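Local atomic coordinates of glycosyl hydrolase (Streptomyces cattleya, PDB entry 7LR8), a protein that probably hydrolyses the beta-1,4 bond between mannose and N-acetylglucosamine in the core disaccharide left by N-glycan breakdown. Residues Gln97-Ser101 with Ser102-Leu106; Phe105-Ala108 with Trp109-Thr112; Ala314-Glu318 with Leu319-Leu323; Phe27-Trp30 with Leu31-Leu35. The protein carries 1 engineered substitution. All blocks are in the same frame, centred on the assembly; numbering follows the deposited sequence.

All four contacts are local, a beta hairpin and three loop turns around the barrel, and all reach the second subunit. Interaction 1, almost wholly buried, and interaction 3, partly buried, meet the same mannose, the first through a backbone N-H and the second through a glutamate carboxylate; His99 of interaction 1 binds the N-acetylglucosamine. They pack on each other through Phe103 and Phe316. Interaction 2 continues the chain directly from interaction 1, sharing Phe105 and Leu106; it too is largely buried, although farther from the chain centre, and is held by a proline-tryptophan contact and a threonine. Interaction 4 is partly buried, away from the sugar, and mostly aromatic; its Phe27 and His28 touch Leu100 and Phe105 of interaction 1.

Interaction 1 (Gln97-Ser101 with Ser102-Leu106); sequences QGHLS and SFDFL. With NAG (2-acetamido-2-deoxy-beta-D-glucopyranose), chain D; BMA (beta-D-mannopyranose), chain C.
Leu100 and Phe103 close an antiparallel hairpin through a type I' turn, with Leu100 N bonded to Phe103 O at 2.8 Å and Phe103 N to Leu100 O at 3.0 Å, while Gly98 and Phe105 exchange a second pair of backbone bonds just after the cis peptide that precedes Gly98. Between these pairs sit His99 and Asp104, a non-hydrogen-bonded pair whose side chains leave the same face of the hairpin. A chi1 of -172° holds the imidazole on the far side from the backbone N of His99, leaning toward the turn with its ND1 edge facing Asp104, and ND1 donates to Asp104 OD1 at 2.8 Å. That bond is nearly straight, at 172°, and the oxygen lies in the ring plane, although the carboxylate itself is turned 69° from the ring. The aspartate thereby helps fix the ring's rotation and aims it at N-acetylglucosamine, where His99 NE2 and the sugar's O3 share a hydrogen bond of 2.8 Å. Asp104 is steadied in turn by His162 and by Thr112 of the second subunit. At the tip of the turn, Ser101 N donates to O3 of the mannose at 2.7 Å. On the other face, Leu100 CB meets the edge of the Phe105 ring at CE2, 4.2 Å away. The hairpin follows strand 90-94 of the eight-stranded parallel barrel; its Phe103 ring meets Phe316, from the loop after strand 298-304, edge to face and stacks on His114 of the second subunit.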
loop_
_atom_site.group_PDB
_atom_site.type_symbol
_atom_site.label_atom_id
_atom_site.label_comp_id
_atom_site.label_asym_id
_atom_site.label_seq_id
_atom_site.Cartn_x
_atom_site.Cartn_y
_atom_site.Cartn_z
ATOM N N GLN B 97 0.065 -0.956 -11.777
ATOM C CA GLN B 97 -0.241 0.288 -11.055
ATOM C C GLN B 97 -0.174 -0.038 -9.568
ATOM O O GLN B 97 -1.132 -0.568 -9.002
ATOM C CB GLN B 97 -1.616 0.854 -11.408
ATOM C CG GLN B 97 -1.721 1.433 -12.804
ATOM C CD GLN B 97 -1.748 0.321 -13.837
ATOM O OE1 GLN B 97 -0.884 0.250 -14.704
ATOM N NE2 GLN B 97 -2.723 -0.573 -13.718
ATOM N N GLY B 98 0.923 0.342 -8.924
ATOM C CA GLY B 98 1.884 1.246 -9.522
ATOM C C GLY B 98 1.390 2.664 -9.325
ATOM O O GLY B 98 0.711 2.964 -8.340
ATOM N N HIS B 99 1.671 3.542 -10.277
ATOM C CA HIS B 99 1.334 4.953 -10.135
ATOM C C HIS B 99 0.012 5.303 -10.813
ATOM O O HIS B 99 -0.209 4.944 -11.972
ATOM C CB HIS B 99 2.429 5.839 -10.713
ATOM C CG HIS B 99 2.208 7.285 -10.413
ATOM N ND1 HIS B 99 2.535 7.834 -9.194
ATOM C CD2 HIS B 99 1.615 8.275 -11.129
ATOM C CE1 HIS B 99 2.202 9.114 -9.189
ATOM N NE2 HIS B 99 1.638 9.405 -10.349
ATOM N N LEU B 100 -0.838 6.038 -10.102
ATOM C CA LEU B 100 -2.050 6.600 -10.693
ATOM C C LEU B 100 -2.355 7.946 -10.054
ATOM O O LEU B 100 -2.644 8.004 -8.853
ATOM C CB LEU B 100 -3.241 5.651 -10.514
ATOM C CG LEU B 100 -3.318 4.412 -11.414
ATOM C CD1 LEU B 100 -4.383 3.447 -10.898
ATOM C CD2 LEU B 100 -3.600 4.817 -12.859
ATOM N N SER B 101 -2.311 9.014 -10.860
ATOM C CA SER B 101 -2.866 10.323 -10.495
ATOM C C SER B 101 -2.311 10.847 -9.169
ATOM O O SER B 101 -3.052 11.363 -8.330
ATOM C CB SER B 101 -4.395 10.265 -10.444
ATOM O OG SER B 101 -4.928 9.667 -11.613
ATOM N N SER B 102 -0.987 10.724 -8.999
ATOM C CA SER B 102 -0.138 11.221 -7.904
ATOM C C SER B 102 0.032 10.211 -6.777
ATOM O O SER B 102 0.875 10.429 -5.906
ATOM C CB SER B 102 -0.616 12.557 -7.301
ATOM O OG SER B 102 -1.687 12.349 -6.388
ATOM N N PHE B 103 -0.732 9.123 -6.767
ATOM C CA PHE B 103 -0.630 8.070 -5.759
ATOM C C PHE B 103 0.163 6.869 -6.268
ATOM O O PHE B 103 -0.052 6.390 -7.390
ATOM C CB PHE B 103 -2.021 7.589 -5.335
ATOM C CG PHE B 103 -2.870 8.662 -4.732
ATOM C CD1 PHE B 103 -2.736 8.995 -3.390
ATOM C CD2 PHE B 103 -3.798 9.363 -5.517
ATOM C CE1 PHE B 103 -3.519 10.003 -2.835
ATOM C CE2 PHE B 103 -4.585 10.350 -4.964
ATOM C CZ PHE B 103 -4.439 10.676 -3.617
ATOM N N ASP B 104 1.039 6.348 -5.409
ATOM C CA ASP B 104 1.740 5.089 -5.649
ATOM C C ASP B 104 1.028 3.974 -4.896
ATOM O O ASP B 104 0.899 4.034 -3.663
ATOM C CB ASP B 104 3.194 5.165 -5.179
ATOM C CG ASP B 104 4.065 6.039 -6.061
ATOM O OD1 ASP B 104 3.721 6.272 -7.249
ATOM O OD2 ASP B 104 5.120 6.475 -5.552
ATOM N N PHE B 105 0.626 2.927 -5.626
ATOM C CA PHE B 105 -0.020 1.743 -5.056
ATOM C C PHE B 105 0.992 0.603 -5.094
ATOM O O PHE B 105 1.129 -0.087 -6.110
ATOM C CB PHE B 105 -1.302 1.412 -5.820
ATOM C CG PHE B 105 -2.351 2.487 -5.689
ATOM C CD1 PHE B 105 -3.153 2.557 -4.563
ATOM C CD2 PHE B 105 -2.477 3.461 -6.662
ATOM C CE1 PHE B 105 -4.101 3.574 -4.408
ATOM C CE2 PHE B 105 -3.422 4.477 -6.526
ATOM C CZ PHE B 105 -4.232 4.529 -5.395
ATOM N N LEU B 106 1.709 0.414 -3.983
ATOM C CA LEU B 106 2.772 -0.585 -3.935
ATOM C C LEU B 106 2.396 -1.720 -3.003
ATOM O O LEU B 106 1.946 -1.464 -1.878
ATOM C CB LEU B 106 4.082 0.062 -3.473
ATOM C CG LEU B 106 4.681 1.112 -4.417
ATOM C CD1 LEU B 106 5.693 1.993 -3.677
ATOM C CD2 LEU B 106 5.316 0.450 -5.642
HETATM C C1 NAG D . 3.438 13.259 -13.450
HETATM C C2 NAG D . 2.361 12.798 -12.468
HETATM C C3 NAG D . 1.603 11.589 -13.033
HETATM C C4 NAG D . 1.102 11.861 -14.451
HETATM C C5 NAG D . 2.290 12.314 -15.302
HETATM C C6 NAG D . 1.959 12.664 -16.732
HETATM C C7 NAG D . 2.515 12.937 -10.012
HETATM C C8 NAG D . 3.284 12.501 -8.795
HETATM N N2 NAG D . 2.963 12.474 -11.184
HETATM O O1 NAG D . 4.015 14.427 -12.969
HETATM O O3 NAG D . 0.516 11.255 -12.180
HETATM O O4 NAG D . 0.513 10.662 -14.953
HETATM O O5 NAG D . 2.855 13.497 -14.723
HETATM O O6 NAG D . 3.144 12.916 -17.477
HETATM O O7 NAG D . 1.529 13.669 -9.933
HETATM C C1 BMA C . -0.559 10.776 -15.935
HETATM C C2 BMA C . -1.588 9.621 -15.716
HETATM C C3 BMA C . -2.197 9.766 -14.336
HETATM C C4 BMA C . -2.638 11.272 -14.080
HETATM C C5 BMA C . -2.534 12.121 -15.379
HETATM C C6 BMA C . -2.844 13.586 -15.169
HETATM O O2 BMA C . -0.978 8.344 -15.825
HETATM O O3 BMA C . -1.297 9.253 -13.321
HETATM O O4 BMA C . -3.963 11.267 -13.628
HETATM O O5 BMA C . -1.184 12.080 -15.877
HETATM O O6 BMA C . -1.872 14.101 -14.226
#

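Interaction 2 (Phe105-Ala108 with Trp109-Thr112); sequences FLPA and WTTT
Pro107 lays its CB over one face of the Trp109 indole, a CH-pi contact in which CB stands 3.5 Å from the centroid of the five-membered ring and 23° off its normal. The closest atom of the indole is NE1, 3.2 Å from Pro107 CB, while Pro107 CG reaches out toward CE2 and CZ2. This fold-back depends on the first torsion of Trp109: at chi1 48° CG lies between the backbone N and the carbonyl carbon, which folds the indole back beneath the proline two residues earlier. The indole N-H is spent on Gln63 O, which should help hold the ring in this setting, and Trp109 also packs on Phe103 of the second subunit. Thr110 adds its CG2 near the rim of the same indole face, and turns its hydroxyl the other way. Its OG1 donates to Pro107 O at 2.8 Å, in the carbonyl plane on a lone pair; Thr110 N reaches that same oxygen at 2.9 Å from above the plane. One carbonyl is thus gripped twice by one residue. Thr111 N makes a weak bond to Ala108 O at 3.4 Å, and a water donates to both Ala108 O and Thr111 O, bridging the end of the turn. The arrangement is a single 3-10 turn led by a proline, with a threonine hydroxyl doubling the backbone bond, set in the beta-alpha loop between strand 90-94 and helix 122-139 of a TIM barrel.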
loop_
_atom_site.group_PDB
_atom_site.type_symbol
_atom_site.label_atom_id
_atom_site.label_comp_id
_atom_site.label_asym_id
_atom_site.label_seq_id
_atom_site.Cartn_x
_atom_site.Cartn_y
_atom_site.Cartn_z
ATOM N N PHE B 105 0.626 2.927 -5.626
ATOM C CA PHE B 105 -0.020 1.743 -5.056
ATOM C C PHE B 105 0.992 0.603 -5.094
ATOM O O PHE B 105 1.129 -0.087 -6.110
ATOM C CB PHE B 105 -1.302 1.412 -5.820
ATOM C CG PHE B 105 -2.351 2.487 -5.689
ATOM C CD1 PHE B 105 -3.153 2.557 -4.563
ATOM C CD2 PHE B 105 -2.477 3.461 -6.662
ATOM C CE1 PHE B 105 -4.101 3.574 -4.408
ATOM C CE2 PHE B 105 -3.422 4.477 -6.526
ATOM C CZ PHE B 105 -4.232 4.529 -5.395
ATOM N N LEU B 106 1.709 0.414 -3.983
ATOM C CA LEU B 106 2.772 -0.585 -3.935
ATOM C C LEU B 106 2.396 -1.720 -3.003
ATOM O O LEU B 106 1.946 -1.464 -1.878
ATOM C CB LEU B 106 4.082 0.062 -3.473
ATOM C CG LEU B 106 4.681 1.112 -4.417
ATOM C CD1 LEU B 106 5.693 1.993 -3.677
ATOM C CD2 LEU B 106 5.316 0.450 -5.642
ATOM N N PRO B 107 2.565 -2.982 -3.416
ATOM C CA PRO B 107 2.212 -4.093 -2.524
ATOM C C PRO B 107 3.110 -4.116 -1.295
ATOM O O PRO B 107 4.283 -3.741 -1.349
ATOM C CB PRO B 107 2.428 -5.339 -3.395
ATOM C CG PRO B 107 2.406 -4.821 -4.830
ATOM C CD PRO B 107 3.007 -3.448 -4.743
ATOM N N ALA B 108 2.544 -4.584 -0.181
ATOM C CA ALA B 108 3.293 -4.627 1.070
ATOM C C ALA B 108 4.544 -5.480 0.943
ATOM O O ALA B 108 5.530 -5.244 1.652
ATOM C CB ALA B 108 2.399 -5.157 2.192
ATOM N N TRP B 109 4.538 -6.440 0.022
ATOM C CA TRP B 109 5.670 -7.342 -0.141
ATOM C C TRP B 109 6.767 -6.753 -1.013
ATOM O O TRP B 109 7.736 -7.457 -1.316
ATOM C CB TRP B 109 5.194 -8.683 -0.695
ATOM C CG TRP B 109 4.272 -8.624 -1.890
ATOM C CD1 TRP B 109 2.906 -8.542 -1.867
ATOM C CD2 TRP B 109 4.650 -8.719 -3.272
ATOM N NE1 TRP B 109 2.410 -8.570 -3.162
ATOM C CE2 TRP B 109 3.460 -8.671 -4.037
ATOM C CE3 TRP B 109 5.877 -8.850 -3.939
ATOM C CZ2 TRP B 109 3.461 -8.726 -5.439
ATOM C CZ3 TRP B 109 5.880 -8.926 -5.329
ATOM C CH2 TRP B 109 4.676 -8.854 -6.066
ATOM N N THR B 110 6.648 -5.485 -1.406
ATOM C CA THR B 110 7.717 -4.776 -2.095
ATOM C C THR B 110 8.337 -3.653 -1.270
ATOM O O THR B 110 9.263 -2.998 -1.757
ATOM C CB THR B 110 7.220 -4.181 -3.430
ATOM O OG1 THR B 110 6.312 -3.094 -3.188
ATOM C CG2 THR B 110 6.508 -5.241 -4.268
ATOM N N THR B 111 7.854 -3.387 -0.052
ATOM C CA THR B 111 8.212 -2.155 0.645
ATOM C C THR B 111 8.685 -2.443 2.069
ATOM O O THR B 111 8.495 -3.543 2.602
ATOM C CB THR B 111 7.020 -1.168 0.653
ATOM O OG1 THR B 111 7.474 0.152 0.976
ATOM C CG2 THR B 111 5.972 -1.597 1.656
ATOM N N THR B 112 9.304 -1.402 2.667
ATOM C CA THR B 112 9.914 -1.354 4.004
ATOM C C THR B 112 10.624 -2.651 4.378
ATOM O O THR B 112 11.715 -2.914 3.864
ATOM C CB THR B 112 8.887 -0.959 5.080
ATOM O OG1 THR B 112 7.836 -1.919 5.177
ATOM C CG2 THR B 112 8.262 0.404 4.745
HETATM O O HOH W 1 6.252 -4.454 4.287
#

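Interaction 3 (Ala314-Glu318 with Leu319-Leu323); sequences ADFPE and LEYSL. With BMA (beta-D-mannopyranose), chain C; AE3 (2-(2-ethoxyethoxy)ethanol), chain E.
Glu320 and Tyr321 fold back on Phe316 and Pro317, rounding a turn that begins at Glu318. Leu319 carries its side chain outward to the sugar, where CD1 comes within 3.8 Å of O6 of the mannose. Glu320 closes the turn backward: its N donates to Pro317 O at 2.9 Å, and its CB rests 3.8 Å from Phe316 CD2. The side chain runs alongside Pro317 in the same direction, then bends at chi2 (-78°), and the carboxylate forks onto the mannose. OE1 takes a short bond of 2.5 Å from the sugar's O4 and OE2 one of 2.9 Å from its O6; one group reads the 4- and 6-hydroxyls together, which should fix the carboxylate's rotation. Tyr321 sends its ring back over Phe316, with CZ against Phe316 CB at 3.4 Å; the two rings meet obliquely, planes at 59°. Phe316 N points a weak bond at Tyr321 OH, 3.3 Å away, and the hydroxyl's stronger partner is Leu313 O. A weak bond also joins Tyr321 N to Glu318 O, while the Glu318 carboxylate is paired with Arg311. Leu323 ends the run with CD1 near C6 of the mannose. This loop leaves strand 298-304 of the barrel and leads to helix 334-349; Phe316 meets Trp26 edge to face, and Asp315 makes salt bridges to Arg66 and Arg116 of the second subunit.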
loop_
_atom_site.group_PDB
_atom_site.type_symbol
_atom_site.label_atom_id
_atom_site.label_comp_id
_atom_site.label_asym_id
_atom_site.label_seq_id
_atom_site.Cartn_x
_atom_site.Cartn_y
_atom_site.Cartn_z
ATOM N N ALA B 314 -10.069 12.690 -1.119
ATOM C CA ALA B 314 -9.160 13.757 -0.734
ATOM C C ALA B 314 -7.780 13.577 -1.360
ATOM O O ALA B 314 -7.412 12.493 -1.821
ATOM C CB ALA B 314 -9.029 13.821 0.789
ATOM N N ASP B 315 -7.024 14.671 -1.365
ATOM C CA ASP B 315 -5.575 14.753 -1.529
ATOM C C ASP B 315 -5.097 14.647 -2.971
ATOM O O ASP B 315 -3.874 14.714 -3.187
ATOM C CB ASP B 315 -4.830 13.698 -0.692
ATOM C CG ASP B 315 -4.977 13.926 0.799
ATOM O OD1 ASP B 315 -4.806 15.071 1.256
ATOM O OD2 ASP B 315 -5.274 12.943 1.511
ATOM N N PHE B 316 -5.983 14.510 -3.958
ATOM C CA PHE B 316 -5.549 14.631 -5.338
ATOM C C PHE B 316 -5.064 16.052 -5.591
ATOM O O PHE B 316 -5.694 17.013 -5.131
ATOM C CB PHE B 316 -6.684 14.337 -6.328
ATOM C CG PHE B 316 -7.082 12.889 -6.420
ATOM C CD1 PHE B 316 -7.886 12.319 -5.442
ATOM C CD2 PHE B 316 -6.711 12.110 -7.521
ATOM C CE1 PHE B 316 -8.279 10.993 -5.523
ATOM C CE2 PHE B 316 -7.097 10.776 -7.608
ATOM C CZ PHE B 316 -7.887 10.216 -6.611
ATOM N N PRO B 317 -3.974 16.226 -6.336
ATOM C CA PRO B 317 -3.741 17.526 -6.982
ATOM C C PRO B 317 -5.032 18.006 -7.633
ATOM O O PRO B 317 -5.742 17.230 -8.289
ATOM C CB PRO B 317 -2.661 17.224 -8.025
ATOM C CG PRO B 317 -1.940 15.984 -7.458
ATOM C CD PRO B 317 -3.002 15.199 -6.751
ATOM N N GLU B 318 -5.316 19.299 -7.428
ATOM C CA GLU B 318 -6.560 19.911 -7.881
ATOM C C GLU B 318 -6.896 19.548 -9.322
ATOM O O GLU B 318 -8.046 19.222 -9.640
ATOM C CB GLU B 318 -6.451 21.429 -7.719
ATOM C CG GLU B 318 -7.469 22.205 -8.511
ATOM C CD GLU B 318 -8.876 21.766 -8.216
ATOM O OE1 GLU B 318 -9.138 21.359 -7.064
ATOM O OE2 GLU B 318 -9.720 21.840 -9.136
ATOM N N LEU B 319 -5.895 19.562 -10.200
ATOM C CA LEU B 319 -6.126 19.331 -11.625
ATOM C C LEU B 319 -6.792 17.983 -11.913
ATOM O O LEU B 319 -7.548 17.869 -12.881
ATOM C CB LEU B 319 -4.808 19.446 -12.399
ATOM C CG LEU B 319 -3.694 18.400 -12.250
ATOM C CD1 LEU B 319 -3.874 17.225 -13.219
ATOM C CD2 LEU B 319 -2.341 19.060 -12.473
ATOM N N GLU B 320 -6.538 16.955 -11.089
ATOM C CA GLU B 320 -6.995 15.612 -11.443
ATOM C C GLU B 320 -8.515 15.497 -11.455
ATOM O O GLU B 320 -9.069 14.683 -12.207
ATOM C CB GLU B 320 -6.432 14.583 -10.454
ATOM C CG GLU B 320 -4.912 14.501 -10.403
ATOM C CD GLU B 320 -4.310 13.725 -11.560
ATOM O OE1 GLU B 320 -5.068 13.162 -12.374
ATOM O OE2 GLU B 320 -3.065 13.683 -11.658
ATOM N N TYR B 321 -9.202 16.276 -10.619
ATOM C CA TYR B 321 -10.623 16.029 -10.406
ATOM C C TYR B 321 -11.451 16.302 -11.656
ATOM O O TYR B 321 -12.444 15.611 -11.894
ATOM C CB TYR B 321 -11.149 16.885 -9.252
ATOM C CG TYR B 321 -10.616 16.480 -7.892
ATOM C CD1 TYR B 321 -11.114 15.357 -7.229
ATOM C CD2 TYR B 321 -9.635 17.231 -7.273
ATOM C CE1 TYR B 321 -10.643 15.004 -5.990
ATOM C CE2 TYR B 321 -9.141 16.871 -6.046
ATOM C CZ TYR B 321 -9.654 15.769 -5.405
ATOM O OH TYR B 321 -9.166 15.423 -4.171
ATOM N N SER B 322 -11.075 17.292 -12.462
ATOM C CA SER B 322 -11.909 17.698 -13.587
ATOM C C SER B 322 -11.295 17.337 -14.938
ATOM O O SER B 322 -11.513 18.041 -15.929
ATOM C CB SER B 322 -12.203 19.194 -13.506
ATOM O OG SER B 322 -12.931 19.488 -12.323
ATOM N N LEU B 323 -10.539 16.237 -14.998
ATOM C CA LEU B 323 -9.987 15.743 -16.256
ATOM C C LEU B 323 -10.997 14.954 -17.090
ATOM O O LEU B 323 -10.671 14.557 -18.210
ATOM C CB LEU B 323 -8.744 14.881 -15.990
ATOM C CG LEU B 323 -7.532 15.748 -15.627
ATOM C CD1 LEU B 323 -6.289 14.931 -15.336
ATOM C CD2 LEU B 323 -7.257 16.752 -16.746
HETATM C C1 BMA C . -0.559 10.776 -15.935
HETATM C C2 BMA C . -1.588 9.621 -15.716
HETATM C C3 BMA C . -2.197 9.766 -14.336
HETATM C C4 BMA C . -2.638 11.272 -14.080
HETATM C C5 BMA C . -2.534 12.121 -15.379
HETATM C C6 BMA C . -2.844 13.586 -15.169
HETATM O O2 BMA C . -0.978 8.344 -15.825
HETATM O O3 BMA C . -1.297 9.253 -13.321
HETATM O O4 BMA C . -3.963 11.267 -13.628
HETATM O O5 BMA C . -1.184 12.080 -15.877
HETATM O O6 BMA C . -1.872 14.101 -14.226
HETATM C C1 AE3 E . 1.194 17.397 -8.698
HETATM C C2 AE3 E . 2.346 16.752 -7.930
HETATM O O2 AE3 E . 1.879 15.674 -7.170
HETATM C C3 AE3 E . 2.294 15.693 -5.834
HETATM C C4 AE3 E . 1.351 14.826 -5.007
HETATM O O3 AE3 E . 0.931 15.537 -3.883
HETATM C C5 AE3 E . -0.440 15.800 -3.882
HETATM C C6 AE3 E . -0.754 16.955 -2.935
HETATM O O4 AE3 E . -2.068 17.394 -3.154
#

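Interaction 4 (Phe27-Trp30 with Leu31-Leu35); sequences FHHW and LDFDL
Phe33 sets its CE1 corner against two rings at once, touching Trp30 CZ3 at 3.8 Å and His29 CE1 also at 3.8 Å. Against the six-membered ring of Trp30 it lies almost parallel, 4° between planes, but slid so far along that the rings barely overlap. The imidazole instead approaches near the Phe33 ring edge, with planes 45° apart, and brings its NE2 3.5 Å above the centre of the Trp30 ring. A first torsion of 79° places CG of His29 between its backbone N and carbonyl carbon and lets the ring reach over its neighbour in sequence. The backbone underneath carries the three rings: Leu31 N donates to His28 O at 2.9 Å and Asp32 N to His29 O at 3.0 Å, continuing the 3-10 turn. A water then ties the imidazole to the next stretch, lying 2.9 Å from His29 ND1 and accepting from Asp34 N at 3.1 Å. Further out, the Trp30 ring meets Phe62 edge to face, and Asp34 caps helix 35-46. On the subunit boundary, Leu31 packs on its counterpart in the second subunit. The chemistry is therefore divided: ring contacts, mainly dispersive, hold the loop together, and Trp30 and Phe33 carry it onto helix 71-86, whereas the polar groups are answered one by one, Trp30 NE1 by the carbonyl of Phe56, Asp34 OD1 by the helix N-H of Ala37, His29 ND1 by water, and Asp32 by a salt bridge to Arg70 of the second subunit.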
loop_
_atom_site.group_PDB
_atom_site.type_symbol
_atom_site.label_atom_id
_atom_site.label_comp_id
_atom_site.label_asym_id
_atom_site.label_seq_id
_atom_site.Cartn_x
_atom_site.Cartn_y
_atom_site.Cartn_z
ATOM N N PHE B 27 -10.507 4.215 -9.021
ATOM C CA PHE B 27 -9.879 2.903 -9.150
ATOM C C PHE B 27 -10.023 2.046 -7.904
ATOM O O PHE B 27 -9.715 0.846 -7.965
ATOM C CB PHE B 27 -8.416 3.076 -9.516
ATOM C CG PHE B 27 -8.223 3.806 -10.807
ATOM C CD1 PHE B 27 -8.752 3.299 -11.988
ATOM C CD2 PHE B 27 -7.528 4.996 -10.841
ATOM C CE1 PHE B 27 -8.589 3.981 -13.183
ATOM C CE2 PHE B 27 -7.354 5.682 -12.035
ATOM C CZ PHE B 27 -7.885 5.162 -13.209
ATOM N N HIS B 28 -10.495 2.614 -6.795
ATOM C CA HIS B 28 -10.846 1.791 -5.649
ATOM C C HIS B 28 -12.112 0.978 -5.885
ATOM O O HIS B 28 -12.523 0.231 -4.987
ATOM C CB HIS B 28 -11.008 2.655 -4.396
ATOM C CG HIS B 28 -9.868 3.599 -4.152
ATOM N ND1 HIS B 28 -8.573 3.170 -3.954
ATOM C CD2 HIS B 28 -9.836 4.952 -4.049
ATOM C CE1 HIS B 28 -7.789 4.215 -3.756
ATOM N NE2 HIS B 28 -8.530 5.310 -3.807
ATOM N N HIS B 29 -12.734 1.078 -7.069
ATOM C CA HIS B 29 -13.946 0.304 -7.308
ATOM C C HIS B 29 -13.684 -1.204 -7.294
ATOM O O HIS B 29 -14.627 -1.978 -7.103
ATOM C CB HIS B 29 -14.603 0.723 -8.628
ATOM C CG HIS B 29 -13.955 0.147 -9.847
ATOM N ND1 HIS B 29 -14.683 -0.456 -10.850
ATOM C CD2 HIS B 29 -12.660 0.098 -10.239
ATOM C CE1 HIS B 29 -13.860 -0.868 -11.799
ATOM N NE2 HIS B 29 -12.628 -0.541 -11.456
ATOM N N TRP B 30 -12.435 -1.644 -7.446
ATOM C CA TRP B 30 -12.169 -3.075 -7.305
ATOM C C TRP B 30 -12.529 -3.597 -5.920
ATOM O O TRP B 30 -12.768 -4.804 -5.768
ATOM C CB TRP B 30 -10.709 -3.383 -7.596
ATOM C CG TRP B 30 -10.255 -2.968 -8.955
ATOM C CD1 TRP B 30 -9.372 -1.969 -9.246
ATOM C CD2 TRP B 30 -10.658 -3.534 -10.220
ATOM N NE1 TRP B 30 -9.191 -1.881 -10.604
ATOM C CE2 TRP B 30 -9.968 -2.825 -11.227
ATOM C CE3 TRP B 30 -11.516 -4.577 -10.594
ATOM C CZ2 TRP B 30 -10.116 -3.117 -12.589
ATOM C CZ3 TRP B 30 -11.673 -4.862 -11.964
ATOM C CH2 TRP B 30 -10.971 -4.132 -12.937
ATOM N N LEU B 31 -12.572 -2.717 -4.911
ATOM C CA LEU B 31 -12.945 -3.117 -3.560
ATOM C C LEU B 31 -14.449 -3.174 -3.351
ATOM O O LEU B 31 -14.896 -3.733 -2.340
ATOM C CB LEU B 31 -12.326 -2.160 -2.533
ATOM C CG LEU B 31 -10.804 -2.013 -2.584
ATOM C CD1 LEU B 31 -10.359 -0.908 -1.617
ATOM C CD2 LEU B 31 -10.103 -3.322 -2.239
ATOM N N ASP B 32 -15.231 -2.607 -4.263
ATOM C CA ASP B 32 -16.684 -2.540 -4.173
ATOM C C ASP B 32 -17.210 -2.664 -5.597
ATOM O O ASP B 32 -17.868 -1.760 -6.140
ATOM C CB ASP B 32 -17.144 -1.246 -3.507
ATOM C CG ASP B 32 -16.696 -1.147 -2.058
ATOM O OD1 ASP B 32 -17.249 -1.882 -1.204
ATOM O OD2 ASP B 32 -15.774 -0.352 -1.787
ATOM N N PHE B 33 -16.882 -3.789 -6.223
ATOM C CA PHE B 33 -17.067 -3.909 -7.660
ATOM C C PHE B 33 -18.552 -3.998 -7.990
ATOM O O PHE B 33 -19.254 -4.902 -7.519
ATOM C CB PHE B 33 -16.308 -5.116 -8.197
ATOM C CG PHE B 33 -16.268 -5.171 -9.697
ATOM C CD1 PHE B 33 -15.420 -4.337 -10.412
ATOM C CD2 PHE B 33 -17.108 -6.034 -10.396
ATOM C CE1 PHE B 33 -15.393 -4.375 -11.805
ATOM C CE2 PHE B 33 -17.084 -6.074 -11.781
ATOM C CZ PHE B 33 -16.218 -5.242 -12.484
ATOM N N ASP B 34 -19.019 -3.045 -8.787
ATOM C CA ASP B 34 -20.423 -2.881 -9.147
ATOM C C ASP B 34 -20.465 -2.892 -10.668
ATOM O O ASP B 34 -20.144 -1.881 -11.302
ATOM C CB ASP B 34 -20.983 -1.576 -8.566
ATOM C CG ASP B 34 -22.476 -1.393 -8.828
ATOM O OD1 ASP B 34 -22.988 -1.875 -9.858
ATOM O OD2 ASP B 34 -23.142 -0.744 -7.997
ATOM N N LEU B 35 -20.861 -4.031 -11.248
ATOM C CA LEU B 35 -20.873 -4.149 -12.705
ATOM C C LEU B 35 -21.908 -3.231 -13.349
ATOM O O LEU B 35 -21.677 -2.725 -14.453
ATOM C CB LEU B 35 -21.117 -5.605 -13.104
ATOM C CG LEU B 35 -20.966 -5.988 -14.579
ATOM C CD1 LEU B 35 -19.591 -5.593 -15.116
ATOM C CD2 LEU B 35 -21.206 -7.494 -14.754
HETATM O O HOH W 2 -14.281 1.221 -2.906
HETATM O O HOH W 3 -17.470 -0.781 -10.267
#